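Local atomic coordinates of HI1317 (Haemophilus influenzae, PDB entry 1JOV), a protein that probably interconverts the alpha and beta anomers of D-glucose 6-phosphate, as a member of the glucose-6-phosphate 1-epimerase family. Residues 96-101 with 110-115; 225-230 with 239-244. All blocks are in the same frame, centred on the assembly; numbering follows the deposited sequence.

Interaction 1: 96-101 with 110-115; sequences WQLSHY and LEFELF
L114 lies over the six-membered ring of W96, its CB 3.6 Å from the ring centroid and almost on the normal, a CH-pi contact, while CD1 and CD2 spread toward NE1 and CZ2. The indole reaches there because CG stands anti to the carbonyl carbon of W96 (chi1 -62°); its NE1 is hydrogen-bonded to A91 O. Farther along the same antiparallel hairpin, L98 CD1 meets the ring of F112 at CE1 (3.7 Å), and Y101 CB touches L110 CD2, with L9 of strand 3-10 packing on both L98 and Y101. On the other face H100 crosses E111, ring and carboxylate planes 62° apart, while the carboxylate is paired with R109. Between the two non-hydrogen-bonded pairs L98-F112 and Y101-L110 sits a classic beta bulge. S99 N gives E111 O a 2.9 Å bond, H100 N adds a weak, longer one, and S99 OG a weak third. Back at the W96 end, Q97 NE2 approaches the edge of the F115 ring and shares a water with F115 N. E111 O thus takes bonds from both bulge residues, S99 and H100, so the hairpin stays paired through the irregularity, keeping L98, Y101, L110 and F112 on one face.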
loop_
_atom_site.group_PDB
_atom_site.type_symbol
_atom_site.label_atom_id
_atom_site.label_comp_id
_atom_site.label_asym_id
_atom_site.label_seq_id
_atom_site.Cartn_x
_atom_site.Cartn_y
_atom_site.Cartn_z
ATOM N N TRP A 96 -8.645 12.762 1.201
ATOM C CA TRP A 96 -9.246 12.330 2.483
ATOM C C TRP A 96 -8.930 13.356 3.599
ATOM O O TRP A 96 -7.957 14.143 3.462
ATOM C CB TRP A 96 -8.669 10.981 2.846
ATOM C CG TRP A 96 -8.953 9.863 1.873
ATOM C CD1 TRP A 96 -8.745 9.793 0.466
ATOM C CD2 TRP A 96 -9.387 8.537 2.264
ATOM N NE1 TRP A 96 -9.109 8.550 0.026
ATOM C CE2 TRP A 96 -9.509 7.774 1.115
ATOM C CE3 TRP A 96 -9.761 7.982 3.486
ATOM C CZ2 TRP A 96 -9.843 6.425 1.130
ATOM C CZ3 TRP A 96 -10.158 6.618 3.545
ATOM C CH2 TRP A 96 -10.256 5.859 2.339
ATOM N N GLN A 97 -9.622 13.244 4.724
ATOM C CA GLN A 97 -9.349 14.099 5.858
ATOM C C GLN A 97 -8.748 13.283 7.002
ATOM O O GLN A 97 -9.078 12.140 7.199
ATOM C CB GLN A 97 -10.637 14.740 6.347
ATOM C CG GLN A 97 -11.137 15.892 5.421
ATOM C CD GLN A 97 -11.632 15.371 4.097
ATOM O OE1 GLN A 97 -11.252 15.905 2.992
ATOM N NE2 GLN A 97 -12.470 14.345 4.131
ATOM N N LEU A 98 -7.847 13.917 7.774
ATOM C CA LEU A 98 -7.288 13.288 8.991
ATOM C C LEU A 98 -8.345 13.547 10.079
ATOM O O LEU A 98 -8.605 14.718 10.469
ATOM C CB LEU A 98 -6.005 13.988 9.356
ATOM C CG LEU A 98 -5.390 13.524 10.686
ATOM C CD1 LEU A 98 -4.798 12.123 10.601
ATOM C CD2 LEU A 98 -4.273 14.526 11.084
ATOM N N SER A 99 -9.044 12.498 10.510
ATOM C CA SER A 99 -10.134 12.687 11.456
ATOM C C SER A 99 -9.719 12.410 12.891
ATOM O O SER A 99 -10.406 12.760 13.842
ATOM C CB SER A 99 -11.243 11.732 11.023
ATOM O OG SER A 99 -10.741 10.471 10.830
ATOM N N HIS A 100 -8.616 11.740 13.052
ATOM C CA HIS A 100 -8.102 11.488 14.385
ATOM C C HIS A 100 -6.652 11.147 14.451
ATOM O O HIS A 100 -6.085 10.467 13.611
ATOM C CB HIS A 100 -8.928 10.341 14.931
ATOM C CG HIS A 100 -8.355 9.676 16.127
ATOM N ND1 HIS A 100 -8.427 10.244 17.377
ATOM C CD2 HIS A 100 -7.768 8.456 16.295
ATOM C CE1 HIS A 100 -7.905 9.414 18.265
ATOM N NE2 HIS A 100 -7.530 8.306 17.641
ATOM N N TYR A 101 -5.947 11.678 15.452
ATOM C CA TYR A 101 -4.546 11.264 15.661
ATOM C C TYR A 101 -4.344 11.073 17.193
ATOM O O TYR A 101 -4.864 11.863 17.981
ATOM C CB TYR A 101 -3.569 12.262 15.034
ATOM C CG TYR A 101 -3.721 13.702 15.459
ATOM C CD1 TYR A 101 -4.596 14.564 14.847
ATOM C CD2 TYR A 101 -2.944 14.176 16.525
ATOM C CE1 TYR A 101 -4.665 15.932 15.277
ATOM C CE2 TYR A 101 -3.005 15.472 16.941
ATOM C CZ TYR A 101 -3.808 16.337 16.338
ATOM O OH TYR A 101 -3.844 17.611 16.848
ATOM N N LEU A 110 -3.320 7.003 13.430
ATOM C CA LEU A 110 -3.911 8.072 12.599
ATOM C C LEU A 110 -5.140 7.460 11.924
ATOM O O LEU A 110 -5.082 6.253 11.529
ATOM C CB LEU A 110 -2.923 8.361 11.453
ATOM C CG LEU A 110 -1.537 8.875 11.946
ATOM C CD1 LEU A 110 -0.743 9.224 10.606
ATOM C CD2 LEU A 110 -1.625 10.037 12.919
ATOM N N GLU A 111 -6.198 8.254 11.801
ATOM C CA GLU A 111 -7.442 7.785 11.113
ATOM C C GLU A 111 -7.741 8.797 10.048
ATOM O O GLU A 111 -7.601 9.982 10.280
ATOM C CB GLU A 111 -8.690 7.657 12.032
ATOM C CG GLU A 111 -8.361 6.582 13.086
ATOM C CD GLU A 111 -9.550 6.303 14.009
ATOM O OE1 GLU A 111 -10.664 6.832 13.745
ATOM O OE2 GLU A 111 -9.364 5.562 15.008
ATOM N N PHE A 112 -8.126 8.316 8.896
ATOM C CA PHE A 112 -8.478 9.127 7.735
ATOM C C PHE A 112 -9.871 8.784 7.320
ATOM O O PHE A 112 -10.293 7.641 7.450
ATOM C CB PHE A 112 -7.486 8.822 6.600
ATOM C CG PHE A 112 -6.082 9.167 7.002
ATOM C CD1 PHE A 112 -5.628 10.455 6.847
ATOM C CD2 PHE A 112 -5.235 8.203 7.565
ATOM C CE1 PHE A 112 -4.349 10.782 7.199
ATOM C CE2 PHE A 112 -3.937 8.544 7.924
ATOM C CZ PHE A 112 -3.500 9.828 7.740
ATOM N N GLU A 113 -10.634 9.748 6.798
ATOM C CA GLU A 113 -11.970 9.406 6.294
ATOM C C GLU A 113 -12.170 10.005 4.865
ATOM O O GLU A 113 -11.556 11.046 4.556
ATOM C CB GLU A 113 -13.050 9.966 7.209
ATOM C CG GLU A 113 -13.019 9.222 8.590
ATOM C CD GLU A 113 -13.864 9.908 9.624
ATOM O OE1 GLU A 113 -13.786 11.158 9.676
ATOM O OE2 GLU A 113 -14.631 9.225 10.308
ATOM N N LEU A 114 -12.981 9.299 4.082
ATOM C CA LEU A 114 -13.325 9.714 2.715
ATOM C C LEU A 114 -14.831 9.965 2.703
ATOM O O LEU A 114 -15.636 9.129 3.234
ATOM C CB LEU A 114 -13.036 8.590 1.706
ATOM C CG LEU A 114 -13.464 8.900 0.246
ATOM C CD1 LEU A 114 -12.677 10.128 -0.146
ATOM C CD2 LEU A 114 -13.161 7.630 -0.573
ATOM N N PHE A 115 -15.235 11.121 2.192
ATOM C CA PHE A 115 -16.656 11.509 2.156
ATOM C C PHE A 115 -17.166 11.703 0.755
ATOM O O PHE A 115 -16.428 12.101 -0.162
ATOM C CB PHE A 115 -16.880 12.794 2.945
ATOM C CG PHE A 115 -16.635 12.674 4.414
ATOM C CD1 PHE A 115 -17.644 12.207 5.297
ATOM C CD2 PHE A 115 -15.409 13.047 4.917
ATOM C CE1 PHE A 115 -17.362 12.043 6.629
ATOM C CE2 PHE A 115 -15.136 12.909 6.229
ATOM C CZ PHE A 115 -16.089 12.385 7.102
HETATM O O HOH W 1 -13.092 13.077 1.809
#

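Interaction 2: 225-230 with 239-244; sequences LWNPWH and TGYQKM
W229 and Y241 make the apolar centre: Y241 CE2 sits over one face of the indole, toward its rim, 3.6 Å from W229 CE3. The two ring planes are inclined at 50°, so the tyrosine leans across the indole instead of lying flat on it. W229 also brings its backbone to the tyrosine, with CA over one face of the phenol ring in a CH-pi contact, and Q242 CG lies over the opposite face. Y241 CG, set between its own backbone N and carbonyl carbon (chi1 79°), puts the ring against W229 CA and O. Beside this pair P228 CG touches Y241 CB, and M244 SD comes to P228 CD at 3.9 Å. The bent M244 chain carries CE on to W226 CZ3, and the W226 side chain comes within about 4 Å of those of H150 and E248, the predicted active-site residues of this aldose 1-epimerase family protein. The contact spans the base of the loop joining the neighbouring antiparallel strands 222-227 and 244-251, where the chain makes a short 3-10 turn at 240-242. N227 ties the two sides together. Its ND2 donates to Y241 O at 3.0 Å, nearly straight at 173° and directed at a lone pair, and M244 O lies 2.8 Å from the same nitrogen. The amide's other end, OD1, accepts from W229 N (2.9 Å), an Asx turn that fixes the bend after the strand. At the outer edge H230 joins the aromatic cluster, its ring inclined steeply to that of Y241, and a water beside Y241 OH is linked weakly to H230 NE2.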
loop_
_atom_site.group_PDB
_atom_site.type_symbol
_atom_site.label_atom_id
_atom_site.label_comp_id
_atom_site.label_asym_id
_atom_site.label_seq_id
_atom_site.Cartn_x
_atom_site.Cartn_y
_atom_site.Cartn_z
ATOM N N LEU A 225 0.392 -10.520 -6.609
ATOM C CA LEU A 225 1.843 -10.356 -6.573
ATOM C C LEU A 225 2.164 -9.723 -7.888
ATOM O O LEU A 225 1.749 -10.252 -8.922
ATOM C CB LEU A 225 2.512 -11.714 -6.463
ATOM C CG LEU A 225 4.041 -11.703 -6.380
ATOM C CD1 LEU A 225 4.542 -11.040 -5.112
ATOM C CD2 LEU A 225 4.496 -13.197 -6.429
ATOM N N TRP A 226 2.879 -8.574 -7.872
ATOM C CA TRP A 226 3.094 -7.803 -9.113
ATOM C C TRP A 226 4.448 -7.079 -9.204
ATOM O O TRP A 226 4.847 -6.407 -8.285
ATOM C CB TRP A 226 2.071 -6.706 -9.279
ATOM C CG TRP A 226 2.264 -5.829 -10.476
ATOM C CD1 TRP A 226 2.296 -6.209 -11.810
ATOM C CD2 TRP A 226 2.582 -4.420 -10.466
ATOM N NE1 TRP A 226 2.520 -5.119 -12.609
ATOM C CE2 TRP A 226 2.671 -3.999 -11.810
ATOM C CE3 TRP A 226 2.692 -3.444 -9.443
ATOM C CZ2 TRP A 226 2.968 -2.691 -12.150
ATOM C CZ3 TRP A 226 2.986 -2.128 -9.787
ATOM C CH2 TRP A 226 3.084 -1.744 -11.120
ATOM N N ASN A 227 5.130 -7.205 -10.362
ATOM C CA ASN A 227 6.390 -6.493 -10.685
ATOM C C ASN A 227 6.351 -6.314 -12.194
ATOM O O ASN A 227 6.186 -7.288 -12.917
ATOM C CB ASN A 227 7.646 -7.243 -10.175
ATOM C CG ASN A 227 8.955 -6.426 -10.410
ATOM O OD1 ASN A 227 9.325 -6.180 -11.580
ATOM N ND2 ASN A 227 9.566 -5.910 -9.331
ATOM N N PRO A 228 6.363 -5.087 -12.668
ATOM C CA PRO A 228 6.149 -4.811 -14.081
ATOM C C PRO A 228 7.389 -5.219 -14.925
ATOM O O PRO A 228 7.312 -5.288 -16.162
ATOM C CB PRO A 228 5.978 -3.283 -14.112
ATOM C CG PRO A 228 6.752 -2.787 -12.935
ATOM C CD PRO A 228 6.623 -3.856 -11.911
ATOM N N TRP A 229 8.499 -5.399 -14.255
ATOM C CA TRP A 229 9.731 -5.866 -14.885
ATOM C C TRP A 229 10.077 -4.881 -16.025
ATOM O O TRP A 229 10.377 -3.714 -15.766
ATOM C CB TRP A 229 9.583 -7.354 -15.291
ATOM C CG TRP A 229 10.873 -8.026 -15.672
ATOM C CD1 TRP A 229 11.347 -8.179 -16.946
ATOM C CD2 TRP A 229 11.849 -8.617 -14.800
ATOM N NE1 TRP A 229 12.560 -8.821 -16.934
ATOM C CE2 TRP A 229 12.875 -9.138 -15.633
ATOM C CE3 TRP A 229 11.955 -8.783 -13.399
ATOM C CZ2 TRP A 229 14.003 -9.714 -15.136
ATOM C CZ3 TRP A 229 13.080 -9.431 -12.901
ATOM C CH2 TRP A 229 14.092 -9.874 -13.781
ATOM N N HIS A 230 10.018 -5.314 -17.298
ATOM C CA HIS A 230 10.409 -4.375 -18.376
ATOM C C HIS A 230 9.336 -3.493 -19.012
ATOM O O HIS A 230 9.639 -2.651 -19.855
ATOM C CB HIS A 230 11.181 -5.092 -19.475
ATOM C CG HIS A 230 12.608 -5.338 -19.121
ATOM N ND1 HIS A 230 13.511 -5.854 -20.018
ATOM C CD2 HIS A 230 13.302 -5.065 -17.995
ATOM C CE1 HIS A 230 14.696 -5.932 -19.442
ATOM N NE2 HIS A 230 14.595 -5.461 -18.214
ATOM N N THR A 239 14.188 1.978 -14.547
ATOM C CA THR A 239 14.944 1.176 -13.581
ATOM C C THR A 239 14.172 0.894 -12.255
ATOM O O THR A 239 14.658 0.144 -11.409
ATOM C CB THR A 239 16.242 1.939 -13.277
ATOM O OG1 THR A 239 17.016 1.198 -12.315
ATOM C CG2 THR A 239 15.910 3.323 -12.724
ATOM N N GLY A 240 13.010 1.511 -12.114
ATOM C CA GLY A 240 12.194 1.371 -10.924
ATOM C C GLY A 240 11.881 -0.059 -10.537
ATOM O O GLY A 240 11.867 -0.352 -9.362
ATOM N N TYR A 241 11.585 -0.960 -11.482
ATOM C CA TYR A 241 11.138 -2.292 -11.068
ATOM C C TYR A 241 12.160 -3.032 -10.217
ATOM O O TYR A 241 11.797 -3.974 -9.511
ATOM C CB TYR A 241 10.815 -3.221 -12.278
ATOM C CG TYR A 241 12.078 -3.827 -12.930
ATOM C CD1 TYR A 241 12.803 -3.115 -13.880
ATOM C CD2 TYR A 241 12.538 -5.090 -12.633
ATOM C CE1 TYR A 241 13.927 -3.627 -14.511
ATOM C CE2 TYR A 241 13.663 -5.627 -13.260
ATOM C CZ TYR A 241 14.354 -4.885 -14.200
ATOM O OH TYR A 241 15.472 -5.408 -14.828
ATOM N N GLN A 242 13.426 -2.622 -10.275
ATOM C CA GLN A 242 14.451 -3.378 -9.592
ATOM C C GLN A 242 14.427 -3.210 -8.111
ATOM O O GLN A 242 14.998 -4.031 -7.380
ATOM C CB GLN A 242 15.843 -2.896 -10.076
ATOM C CG GLN A 242 16.054 -3.092 -11.538
ATOM C CD GLN A 242 17.501 -2.889 -11.927
ATOM O OE1 GLN A 242 18.197 -3.848 -12.248
ATOM N NE2 GLN A 242 17.954 -1.633 -11.926
ATOM N N LYS A 243 13.736 -2.162 -7.636
ATOM C CA LYS A 243 13.806 -1.844 -6.213
ATOM C C LYS A 243 12.443 -1.966 -5.541
ATOM O O LYS A 243 12.287 -1.549 -4.378
ATOM C CB LYS A 243 14.376 -0.417 -5.999
ATOM C CG LYS A 243 15.807 -0.198 -6.539
ATOM C CD LYS A 243 16.918 -0.658 -5.633
ATOM C CE LYS A 243 18.246 -0.112 -6.168
ATOM N NZ LYS A 243 18.420 -0.283 -7.663
ATOM N N MET A 244 11.498 -2.608 -6.210
ATOM C CA MET A 244 10.122 -2.690 -5.665
ATOM C C MET A 244 9.514 -4.065 -5.959
ATOM O O MET A 244 9.972 -4.836 -6.816
ATOM C CB MET A 244 9.243 -1.615 -6.262
ATOM C CG MET A 244 9.175 -1.636 -7.749
ATOM S SD MET A 244 8.054 -2.800 -8.450
ATOM C CE MET A 244 6.697 -1.770 -8.384
HETATM O O HOH W 2 16.945 -3.848 -16.195
#

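In the fold
The two contacts lie on opposite sides of the chain's centre, their own centres about 31 Å apart, and share no strand or loop. Both are partly buried. Interaction 1 joins adjacent strands at one margin of the eight-stranded sheet, where 97-104 is outermost; antiparallel backbone pairing, interrupted by a beta bulge, carries it. Interaction 2 belongs to the seven-stranded sheet, at the end of strand 222-227 and the loop that leads into 244-251; without a backbone ladder between its segments, it depends on an aromatic cluster, one asparagine amide and the packing of P228 and M244. It buries roughly half as much surface, 352 against 672 Å², yet of the two only interaction 2 comes near the predicted active site, through W226.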